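Long-range contacts in cellobiose 2-epimerase (Caldibacillus thermoamylovorans, PDB 5ZHB), which catalyses the reversible epimerisation of cellobiose at C2 of its reducing-end glucose, giving 4-O-beta-D-glucosyl-D-mannose: residues F19-L23 with E366-P370; H110-F116 with N184-V189; M313-N318 with E383-V388. One frame throughout, in Å; residues are numbered along the deposited sequence.

The three contacts are separate, their centres about 22 to 24 Å apart, in a single-chain enzyme of the N-acylglucosamine 2-epimerase family, whose paired helices form an (alpha/alpha)6 barrel. Interaction 2 is nested inside the long loop of chain that interaction 1 closes; interaction 3 comes after interaction 2 and crosses interaction 1. Interaction 1 brings the late 366-370 loop back to the end of helix 2-21. Interaction 3 packs the last helix, 375-387, on helix 306-323, with helix 2-21 alongside. Interaction 2 joins helices 111-128 and 183-199. Helix 245-262 borders both interactions 2 and 3. Together they tie different parts of the barrel to one another.

Interaction 1 of 3, residues F19-L23 with E366-P370; sequences FWAKL and EIAGP
Trp20 sets the far end of its indole against the methyl of Ala368, and this is the closest meeting of the two segments: Trp20 CH2 lies 3.5 Å from Ala368 CB, with the ring met obliquely. CG of Trp20 lies beside the backbone N (chi1 -70°), and though the side chain does not start out toward the loop, its six-membered half reaches it. Ala368 CB does point toward the helix, and it drops among three side chains. Besides the indole, the edge of the Phe19 ring comes near it with CE1, and Leu23 CD1 stands 4.1 Å from Ala368 CB. Phe19 also lies against its neighbour, its CD1 3.5 Å above the plane of the Trp20 indole, so the two rings present themselves to the loop together.

Away from this methyl the fit eases. Phe19 CZ meets Ile367 CG2 at 3.8 Å, but the rest of the isoleucine chain leads off with CD1, and the two side chains cross at about a right angle. The touching residues are all buried; solvent is met at the neighbouring Lys22, which is exposed. No hydrogen bond links the segments; the touching side-chain atoms are carbon. The indole N-H is satisfied elsewhere, Trp20 NE1 bonding to Glu351 OE1.

Ile367 and Ala368 form a classic beta bulge opposite Val35 of strand 34-35, which Leu23 and Ala368 also touch. The contact thus seats the end of helix 2-21 on the loop between strand 355-356 and helix 375-387.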
loop_
_atom_site.group_PDB
_atom_site.type_symbol
_atom_site.label_atom_id
_atom_site.label_comp_id
_atom_site.label_asym_id
_atom_site.label_seq_id
_atom_site.Cartn_x
_atom_site.Cartn_y
_atom_site.Cartn_z
ATOM N N PHE A 19 -4.533 9.401 16.483
ATOM C CA PHE A 19 -5.038 8.085 16.842
ATOM C C PHE A 19 -3.896 7.058 16.874
ATOM O O PHE A 19 -3.753 6.306 17.840
ATOM C CB PHE A 19 -6.125 7.640 15.861
ATOM C CG PHE A 19 -6.451 6.153 15.929
ATOM C CD1 PHE A 19 -5.755 5.226 15.160
ATOM C CD2 PHE A 19 -7.485 5.702 16.736
ATOM C CE1 PHE A 19 -6.070 3.882 15.229
ATOM C CE2 PHE A 19 -7.802 4.371 16.808
ATOM C CZ PHE A 19 -7.128 3.456 16.022
ATOM N N TRP A 20 -3.062 7.059 15.821
ATOM C CA TRP A 20 -1.922 6.165 15.707
ATOM C C TRP A 20 -0.862 6.446 16.771
ATOM O O TRP A 20 -0.277 5.515 17.309
ATOM C CB TRP A 20 -1.385 6.234 14.267
ATOM C CG TRP A 20 -2.362 5.582 13.332
ATOM C CD1 TRP A 20 -3.338 6.142 12.567
ATOM C CD2 TRP A 20 -2.551 4.162 13.243
ATOM N NE1 TRP A 20 -4.092 5.174 11.968
ATOM C CE2 TRP A 20 -3.635 3.947 12.372
ATOM C CE3 TRP A 20 -1.878 3.068 13.791
ATOM C CZ2 TRP A 20 -4.053 2.664 12.038
ATOM C CZ3 TRP A 20 -2.301 1.800 13.477
ATOM C CH2 TRP A 20 -3.392 1.606 12.635
ATOM N N ALA A 21 -0.629 7.724 17.108
ATOM C CA ALA A 21 0.282 8.077 18.196
ATOM C C ALA A 21 -0.165 7.510 19.546
ATOM O O ALA A 21 0.692 7.137 20.343
ATOM C CB ALA A 21 0.446 9.578 18.277
ATOM N N LYS A 22 -1.483 7.385 19.785
ATOM C CA LYS A 22 -2.001 6.810 21.013
ATOM C C LYS A 22 -1.745 5.297 21.079
ATOM O O LYS A 22 -2.044 4.667 22.095
ATOM C CB LYS A 22 -3.500 7.121 21.173
ATOM C CG LYS A 22 -3.867 8.544 21.620
ATOM C CD LYS A 22 -5.363 8.874 21.701
ATOM C CE LYS A 22 -5.962 9.414 20.409
ATOM N NZ LYS A 22 -7.313 8.942 20.046
ATOM N N LEU A 23 -1.243 4.679 19.998
ATOM C CA LEU A 23 -0.930 3.252 20.039
ATOM C C LEU A 23 0.567 3.009 20.266
ATOM O O LEU A 23 1.038 1.870 20.127
ATOM C CB LEU A 23 -1.403 2.588 18.737
ATOM C CG LEU A 23 -2.898 2.677 18.415
ATOM C CD1 LEU A 23 -3.178 1.864 17.147
ATOM C CD2 LEU A 23 -3.813 2.214 19.585
ATOM N N GLU A 366 -11.961 -4.761 12.758
ATOM C CA GLU A 366 -10.978 -4.005 13.532
ATOM C C GLU A 366 -10.625 -2.674 12.850
ATOM O O GLU A 366 -10.618 -2.554 11.623
ATOM C CB GLU A 366 -9.754 -4.864 13.805
ATOM C CG GLU A 366 -8.818 -5.074 12.615
ATOM C CD GLU A 366 -9.149 -6.285 11.766
ATOM O OE1 GLU A 366 -10.307 -6.747 11.737
ATOM O OE2 GLU A 366 -8.191 -6.822 11.170
ATOM N N ILE A 367 -10.260 -1.686 13.671
ATOM C CA ILE A 367 -9.876 -0.364 13.225
ATOM C C ILE A 367 -8.375 -0.306 13.014
ATOM O O ILE A 367 -7.881 0.519 12.263
ATOM C CB ILE A 367 -10.296 0.706 14.265
ATOM C CG1 ILE A 367 -11.729 0.598 14.604
ATOM C CG2 ILE A 367 -9.947 2.111 13.786
ATOM C CD1 ILE A 367 -12.645 0.450 13.403
ATOM N N ALA A 368 -7.645 -1.126 13.748
ATOM C CA ALA A 368 -6.211 -1.179 13.622
ATOM C C ALA A 368 -5.771 -2.618 13.842
ATOM O O ALA A 368 -6.249 -3.291 14.763
ATOM C CB ALA A 368 -5.549 -0.244 14.600
ATOM N N GLY A 369 -4.830 -3.052 13.004
ATOM C CA GLY A 369 -4.253 -4.367 13.130
ATOM C C GLY A 369 -3.343 -4.709 11.959
ATOM O O GLY A 369 -2.989 -3.839 11.180
ATOM N N PRO A 370 -2.970 -5.993 11.817
ATOM C CA PRO A 370 -1.984 -6.394 10.827
ATOM C C PRO A 370 -2.311 -5.908 9.421
ATOM O O PRO A 370 -1.386 -5.705 8.649
ATOM C CB PRO A 370 -1.978 -7.926 10.936
ATOM C CG PRO A 370 -2.388 -8.171 12.373
ATOM C CD PRO A 370 -3.474 -7.132 12.603
#

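Interaction 2 of 3, residues H110-F116 with N184-V189; sequences HVYAQAF and NTHLHV
His188 turns one side of its imidazole to both Phe116 and Tyr112, burying more surface than any other residue of this contact. Phe116 CE2 lies over that face of the His188 ring, where Phe116 CZ comes to 3.4 Å from His188 ND1; the two ring planes are inclined by 32°. Tyr112 runs alongside the histidine in the same direction and meets its ring obliquely, with Tyr112 CE1 3.5 Å from His188 CD2. The three rings make an aromatic cluster, and His188 ND1 is further tied by a hydrogen bond to Glu191.

Tyr112 carries the next largest share. With CG anti to the backbone N (chi1 178°), its ring extends across to the other helix, and Asn184 ND2 sits over one face, 3.5 Å from Tyr112 CZ. The carbonyl end of that amide, OD1, bonds to His247.

Thr185 divides its two branches. Its methyl CG2 packs 3.7 Å from Val111 CG1, while OG1 faces the edge of the His110 ring and bonds to Glu158. His110 is the N-cap residue of helix 111-128, and its ND1 accepts from Tyr112 N at 3.0 Å.

The short helical segments run nearly parallel, 18° apart, with axes 8.8 Å from each other, consistent with neighbouring helices of the family's (alpha/alpha)6 barrel; the small Ala115, its CB 3.6 Å from His188 O, suits such closeness. Helix 49-66 covers the side of Tyr112 and Phe116, helix 245-262 that of Leu187 and His188, and helix 203-220 touches Val189.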
loop_
_atom_site.group_PDB
_atom_site.type_symbol
_atom_site.label_atom_id
_atom_site.label_comp_id
_atom_site.label_asym_id
_atom_site.label_seq_id
_atom_site.Cartn_x
_atom_site.Cartn_y
_atom_site.Cartn_z
ATOM N N HIS A 110 8.083 -13.243 3.091
ATOM C CA HIS A 110 7.273 -13.018 1.908
ATOM C C HIS A 110 7.888 -11.823 1.166
ATOM O O HIS A 110 8.242 -10.825 1.801
ATOM C CB HIS A 110 5.817 -12.816 2.339
ATOM C CG HIS A 110 4.879 -13.015 1.200
ATOM N ND1 HIS A 110 4.942 -12.232 0.059
ATOM C CD2 HIS A 110 3.944 -13.946 0.979
ATOM C CE1 HIS A 110 4.030 -12.647 -0.811
ATOM N NE2 HIS A 110 3.400 -13.693 -0.274
ATOM N N VAL A 111 7.990 -11.929 -0.164
ATOM C CA VAL A 111 8.511 -10.853 -1.006
ATOM C C VAL A 111 7.713 -9.564 -0.774
ATOM O O VAL A 111 8.277 -8.488 -0.729
ATOM C CB VAL A 111 8.512 -11.294 -2.487
ATOM C CG1 VAL A 111 8.817 -10.133 -3.425
ATOM C CG2 VAL A 111 9.487 -12.427 -2.761
ATOM N N TYR A 112 6.396 -9.677 -0.570
ATOM C CA TYR A 112 5.519 -8.532 -0.348
ATOM C C TYR A 112 5.976 -7.769 0.882
ATOM O O TYR A 112 6.037 -6.541 0.872
ATOM C CB TYR A 112 4.093 -9.048 -0.178
ATOM C CG TYR A 112 2.984 -8.050 0.112
ATOM C CD1 TYR A 112 2.883 -6.843 -0.575
ATOM C CD2 TYR A 112 1.970 -8.379 0.990
ATOM C CE1 TYR A 112 1.835 -5.978 -0.332
ATOM C CE2 TYR A 112 0.917 -7.523 1.242
ATOM C CZ TYR A 112 0.855 -6.313 0.580
ATOM O OH TYR A 112 -0.201 -5.481 0.829
ATOM N N ALA A 113 6.316 -8.507 1.943
ATOM C CA ALA A 113 6.778 -7.857 3.151
ATOM C C ALA A 113 8.143 -7.198 2.929
ATOM O O ALA A 113 8.369 -6.104 3.443
ATOM C CB ALA A 113 6.744 -8.858 4.301
ATOM N N GLN A 114 9.046 -7.844 2.180
ATOM C CA GLN A 114 10.375 -7.297 1.946
ATOM C C GLN A 114 10.254 -5.990 1.158
ATOM O O GLN A 114 10.945 -5.022 1.449
ATOM C CB GLN A 114 11.329 -8.272 1.253
ATOM C CG GLN A 114 11.342 -9.689 1.821
ATOM C CD GLN A 114 11.368 -9.767 3.336
ATOM O OE1 GLN A 114 12.196 -9.137 3.997
ATOM N NE2 GLN A 114 10.456 -10.530 3.905
ATOM N N ALA A 115 9.338 -5.964 0.191
ATOM C CA ALA A 115 9.056 -4.743 -0.574
ATOM C C ALA A 115 8.636 -3.587 0.335
ATOM O O ALA A 115 9.204 -2.484 0.258
ATOM C CB ALA A 115 8.010 -5.020 -1.647
ATOM N N PHE A 116 7.635 -3.832 1.188
ATOM C CA PHE A 116 7.201 -2.830 2.148
ATOM C C PHE A 116 8.373 -2.346 3.012
ATOM O O PHE A 116 8.411 -1.183 3.347
ATOM C CB PHE A 116 5.976 -3.297 2.946
ATOM C CG PHE A 116 4.721 -2.709 2.297
ATOM C CD1 PHE A 116 4.459 -1.357 2.396
ATOM C CD2 PHE A 116 3.883 -3.484 1.511
ATOM C CE1 PHE A 116 3.384 -0.773 1.732
ATOM C CE2 PHE A 116 2.801 -2.903 0.839
ATOM C CZ PHE A 116 2.555 -1.558 0.952
ATOM N N ASN A 184 -0.523 -8.158 -7.019
ATOM C CA ASN A 184 -0.336 -7.408 -5.774
ATOM C C ASN A 184 1.143 -7.301 -5.416
ATOM O O ASN A 184 1.621 -6.221 -5.066
ATOM C CB ASN A 184 -1.162 -7.992 -4.638
ATOM C CG ASN A 184 -1.149 -7.090 -3.425
ATOM O OD1 ASN A 184 -1.678 -5.978 -3.475
ATOM N ND2 ASN A 184 -0.485 -7.538 -2.366
ATOM N N THR A 185 1.877 -8.436 -5.448
ATOM C CA THR A 185 3.294 -8.420 -5.084
ATOM C C THR A 185 4.091 -7.537 -6.039
ATOM O O THR A 185 4.895 -6.731 -5.603
ATOM C CB THR A 185 3.856 -9.845 -5.046
ATOM O OG1 THR A 185 3.185 -10.528 -3.992
ATOM C CG2 THR A 185 5.347 -9.865 -4.759
ATOM N N HIS A 186 3.813 -7.643 -7.354
ATOM C CA HIS A 186 4.486 -6.835 -8.355
ATOM C C HIS A 186 4.228 -5.345 -8.130
ATOM O O HIS A 186 5.134 -4.521 -8.288
ATOM C CB HIS A 186 4.089 -7.356 -9.747
ATOM C CG HIS A 186 4.782 -8.656 -10.040
ATOM N ND1 HIS A 186 4.306 -9.867 -9.583
ATOM C CD2 HIS A 186 5.943 -8.924 -10.709
ATOM C CE1 HIS A 186 5.156 -10.835 -9.962
ATOM N NE2 HIS A 186 6.160 -10.291 -10.650
ATOM N N LEU A 187 3.000 -4.994 -7.720
ATOM C CA LEU A 187 2.675 -3.577 -7.532
ATOM C C LEU A 187 3.556 -2.984 -6.436
ATOM O O LEU A 187 4.131 -1.889 -6.595
ATOM C CB LEU A 187 1.180 -3.423 -7.225
ATOM C CG LEU A 187 0.671 -1.997 -6.954
ATOM C CD1 LEU A 187 1.006 -1.080 -8.095
ATOM C CD2 LEU A 187 -0.810 -1.965 -6.682
ATOM N N HIS A 188 3.612 -3.688 -5.286
ATOM C CA HIS A 188 4.330 -3.170 -4.119
ATOM C C HIS A 188 5.844 -3.275 -4.302
ATOM O O HIS A 188 6.573 -2.462 -3.737
ATOM C CB HIS A 188 3.721 -3.695 -2.814
ATOM C CG HIS A 188 2.325 -3.199 -2.691
ATOM N ND1 HIS A 188 2.042 -1.871 -2.426
ATOM C CD2 HIS A 188 1.150 -3.774 -2.945
ATOM C CE1 HIS A 188 0.722 -1.712 -2.453
ATOM N NE2 HIS A 188 0.172 -2.829 -2.778
ATOM N N VAL A 189 6.332 -4.213 -5.122
ATOM C CA VAL A 189 7.733 -4.164 -5.485
ATOM C C VAL A 189 7.990 -2.878 -6.277
ATOM O O VAL A 189 8.945 -2.163 -6.005
ATOM C CB VAL A 189 8.209 -5.422 -6.229
ATOM C CG1 VAL A 189 9.630 -5.259 -6.773
ATOM C CG2 VAL A 189 8.114 -6.636 -5.318
#

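Interaction 3 of 3, residues M313-N318 with E383-V388; sequences MVGFYN and EFIERV
Phe384 is the chief bump of this contact, its ring pushed into a hollow bounded by Met313, Val314 and Tyr317. The tip reaches the backbone: Phe384 CZ is 3.4 Å from Met313 O, which lies at the ring edge. The same CZ is also 3.4 Å from Tyr317 CB, and the Val314 side chain slides past the phenylalanine in the opposite direction, its CG2 near CE2 of Phe384.

Tyr317 is the answering bump. Its CG stands anti to the backbone N (chi1 -172°), which swings the ring across to the other helix, into the hollow between Phe384, Arg387 and Val388. One face receives the rim of Phe384, the two planes inclined at 42°; the edge meets Arg387 CD, and Tyr317 OH lies 3.6 Å from Val388 CG2.

Arg387 closes the side beyond Tyr317. Its extended chain runs past the tyrosine in the opposite direction and lays the guanidinium beside Val314 and Asn318. Arg387 NH1 donates to a lone pair of Asn318 OD1 at 2.9 Å, in the carbonyl plane and nearly straight (168°); Lys260 also bonds to this oxygen. A turn back along its own helix, Glu383 OE1 takes Arg387 NE at 2.8 Å in a salt bridge, and Arg387 NH1 has a further one with Glu321. A leucine here would probably leave Glu383 and Glu321 without their positive mate and Asn318 OD1 without one of its donors.

The axes of the two short segments come no closer than 11.1 Å, a distance these long side chains span in packing the chain's last helix against helix 306-323 of the barrel. Around them, Trp253 of helix 245-262 covers Val314, Glu383 and Arg387, Val5 of helix 2-21 backs Phe384 and Val388, and helix 326-343 lies against Met313.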
loop_
_atom_site.group_PDB
_atom_site.type_symbol
_atom_site.label_atom_id
_atom_site.label_comp_id
_atom_site.label_asym_id
_atom_site.label_seq_id
_atom_site.Cartn_x
_atom_site.Cartn_y
_atom_site.Cartn_z
ATOM N N MET A 313 -9.346 8.461 -4.756
ATOM C CA MET A 313 -9.196 9.918 -4.700
ATOM C C MET A 313 -7.833 10.317 -5.256
ATOM O O MET A 313 -7.732 11.260 -6.050
ATOM C CB MET A 313 -9.431 10.506 -3.296
ATOM C CG MET A 313 -10.892 10.532 -2.920
ATOM S SD MET A 313 -11.301 11.217 -1.296
ATOM C CE MET A 313 -10.720 9.979 -0.124
ATOM N N VAL A 314 -6.769 9.581 -4.919
ATOM C CA VAL A 314 -5.455 9.975 -5.390
ATOM C C VAL A 314 -5.375 9.735 -6.907
ATOM O O VAL A 314 -4.926 10.597 -7.650
ATOM C CB VAL A 314 -4.298 9.298 -4.631
ATOM C CG1 VAL A 314 -2.935 9.684 -5.203
ATOM C CG2 VAL A 314 -4.367 9.631 -3.139
ATOM N N GLY A 315 -5.794 8.556 -7.357
ATOM C CA GLY A 315 -5.603 8.169 -8.739
ATOM C C GLY A 315 -6.439 9.059 -9.651
ATOM O O GLY A 315 -5.969 9.446 -10.708
ATOM N N PHE A 316 -7.635 9.412 -9.186
ATOM C CA PHE A 316 -8.522 10.281 -9.952
ATOM C C PHE A 316 -7.959 11.693 -10.031
ATOM O O PHE A 316 -8.032 12.314 -11.099
ATOM C CB PHE A 316 -9.942 10.208 -9.419
ATOM C CG PHE A 316 -10.738 8.948 -9.716
ATOM C CD1 PHE A 316 -10.466 8.104 -10.795
ATOM C CD2 PHE A 316 -11.822 8.632 -8.923
ATOM C CE1 PHE A 316 -11.243 6.971 -11.027
ATOM C CE2 PHE A 316 -12.611 7.515 -9.174
ATOM C CZ PHE A 316 -12.301 6.676 -10.206
ATOM N N TYR A 317 -7.346 12.182 -8.950
ATOM C CA TYR A 317 -6.740 13.501 -8.972
ATOM C C TYR A 317 -5.512 13.549 -9.890
ATOM O O TYR A 317 -5.283 14.538 -10.599
ATOM C CB TYR A 317 -6.438 14.004 -7.557
ATOM C CG TYR A 317 -5.993 15.446 -7.630
ATOM C CD1 TYR A 317 -6.904 16.464 -7.895
ATOM C CD2 TYR A 317 -4.653 15.779 -7.526
ATOM C CE1 TYR A 317 -6.498 17.787 -7.995
ATOM C CE2 TYR A 317 -4.234 17.090 -7.647
ATOM C CZ TYR A 317 -5.156 18.095 -7.893
ATOM O OH TYR A 317 -4.701 19.378 -7.987
ATOM N N ASN A 318 -4.686 12.493 -9.860
ATOM C CA ASN A 318 -3.575 12.359 -10.792
ATOM C C ASN A 318 -4.088 12.424 -12.232
ATOM O O ASN A 318 -3.545 13.164 -13.055
ATOM C CB ASN A 318 -2.827 11.033 -10.567
ATOM C CG ASN A 318 -1.538 10.918 -11.350
ATOM O OD1 ASN A 318 -0.607 11.700 -11.149
ATOM N ND2 ASN A 318 -1.449 9.926 -12.226
ATOM N N GLU A 383 -0.476 13.137 -0.302
ATOM C CA GLU A 383 -0.341 13.294 -1.742
ATOM C C GLU A 383 -1.019 14.587 -2.201
ATOM O O GLU A 383 -0.467 15.313 -3.030
ATOM C CB GLU A 383 -0.951 12.070 -2.416
ATOM C CG GLU A 383 0.008 10.891 -2.559
ATOM C CD GLU A 383 1.120 11.155 -3.555
ATOM O OE1 GLU A 383 0.828 11.678 -4.652
ATOM O OE2 GLU A 383 2.266 10.810 -3.238
ATOM N N PHE A 384 -2.245 14.825 -1.737
ATOM C CA PHE A 384 -2.959 16.053 -2.073
ATOM C C PHE A 384 -2.250 17.285 -1.520
ATOM O O PHE A 384 -2.087 18.280 -2.214
ATOM C CB PHE A 384 -4.374 16.023 -1.528
ATOM C CG PHE A 384 -5.326 15.312 -2.469
ATOM C CD1 PHE A 384 -5.983 16.016 -3.471
ATOM C CD2 PHE A 384 -5.551 13.947 -2.364
ATOM C CE1 PHE A 384 -6.916 15.371 -4.288
ATOM C CE2 PHE A 384 -6.415 13.296 -3.233
ATOM C CZ PHE A 384 -7.106 14.006 -4.182
ATOM N N ILE A 385 -1.812 17.226 -0.267
ATOM C CA ILE A 385 -1.056 18.340 0.281
ATOM C C ILE A 385 0.119 18.717 -0.632
ATOM O O ILE A 385 0.358 19.897 -0.926
ATOM C CB ILE A 385 -0.614 18.010 1.717
ATOM C CG1 ILE A 385 -1.812 17.987 2.683
ATOM C CG2 ILE A 385 0.467 19.002 2.161
ATOM C CD1 ILE A 385 -1.567 17.260 4.007
ATOM N N GLU A 386 0.891 17.723 -1.074
ATOM C CA GLU A 386 2.115 17.954 -1.821
ATOM C C GLU A 386 1.780 18.343 -3.260
ATOM O O GLU A 386 2.460 19.179 -3.858
ATOM C CB GLU A 386 3.012 16.710 -1.752
ATOM C CG GLU A 386 4.512 17.003 -1.695
ATOM C CD GLU A 386 5.451 15.806 -1.894
ATOM O OE1 GLU A 386 6.680 15.992 -1.822
ATOM O OE2 GLU A 386 4.991 14.678 -2.154
ATOM N N ARG A 387 0.747 17.735 -3.856
ATOM C CA ARG A 387 0.421 18.033 -5.243
ATOM C C ARG A 387 -0.116 19.465 -5.385
ATOM O O ARG A 387 0.194 20.130 -6.377
ATOM C CB ARG A 387 -0.595 17.024 -5.782
ATOM C CG ARG A 387 0.018 15.669 -6.123
ATOM C CD ARG A 387 -1.076 14.643 -6.343
ATOM N NE ARG A 387 -0.520 13.284 -6.441
ATOM C CZ ARG A 387 -0.368 12.639 -7.596
ATOM N NH1 ARG A 387 -0.592 13.272 -8.737
ATOM N NH2 ARG A 387 0.013 11.372 -7.607
ATOM N N VAL A 388 -0.950 19.896 -4.421
ATOM C CA VAL A 388 -1.452 21.261 -4.291
ATOM C C VAL A 388 -0.604 22.028 -3.254
ATOM O O VAL A 388 0.586 22.319 -3.537
ATOM C CB VAL A 388 -2.928 21.225 -3.839
ATOM C CG1 VAL A 388 -3.577 22.605 -3.784
ATOM C CG2 VAL A 388 -3.793 20.284 -4.666
#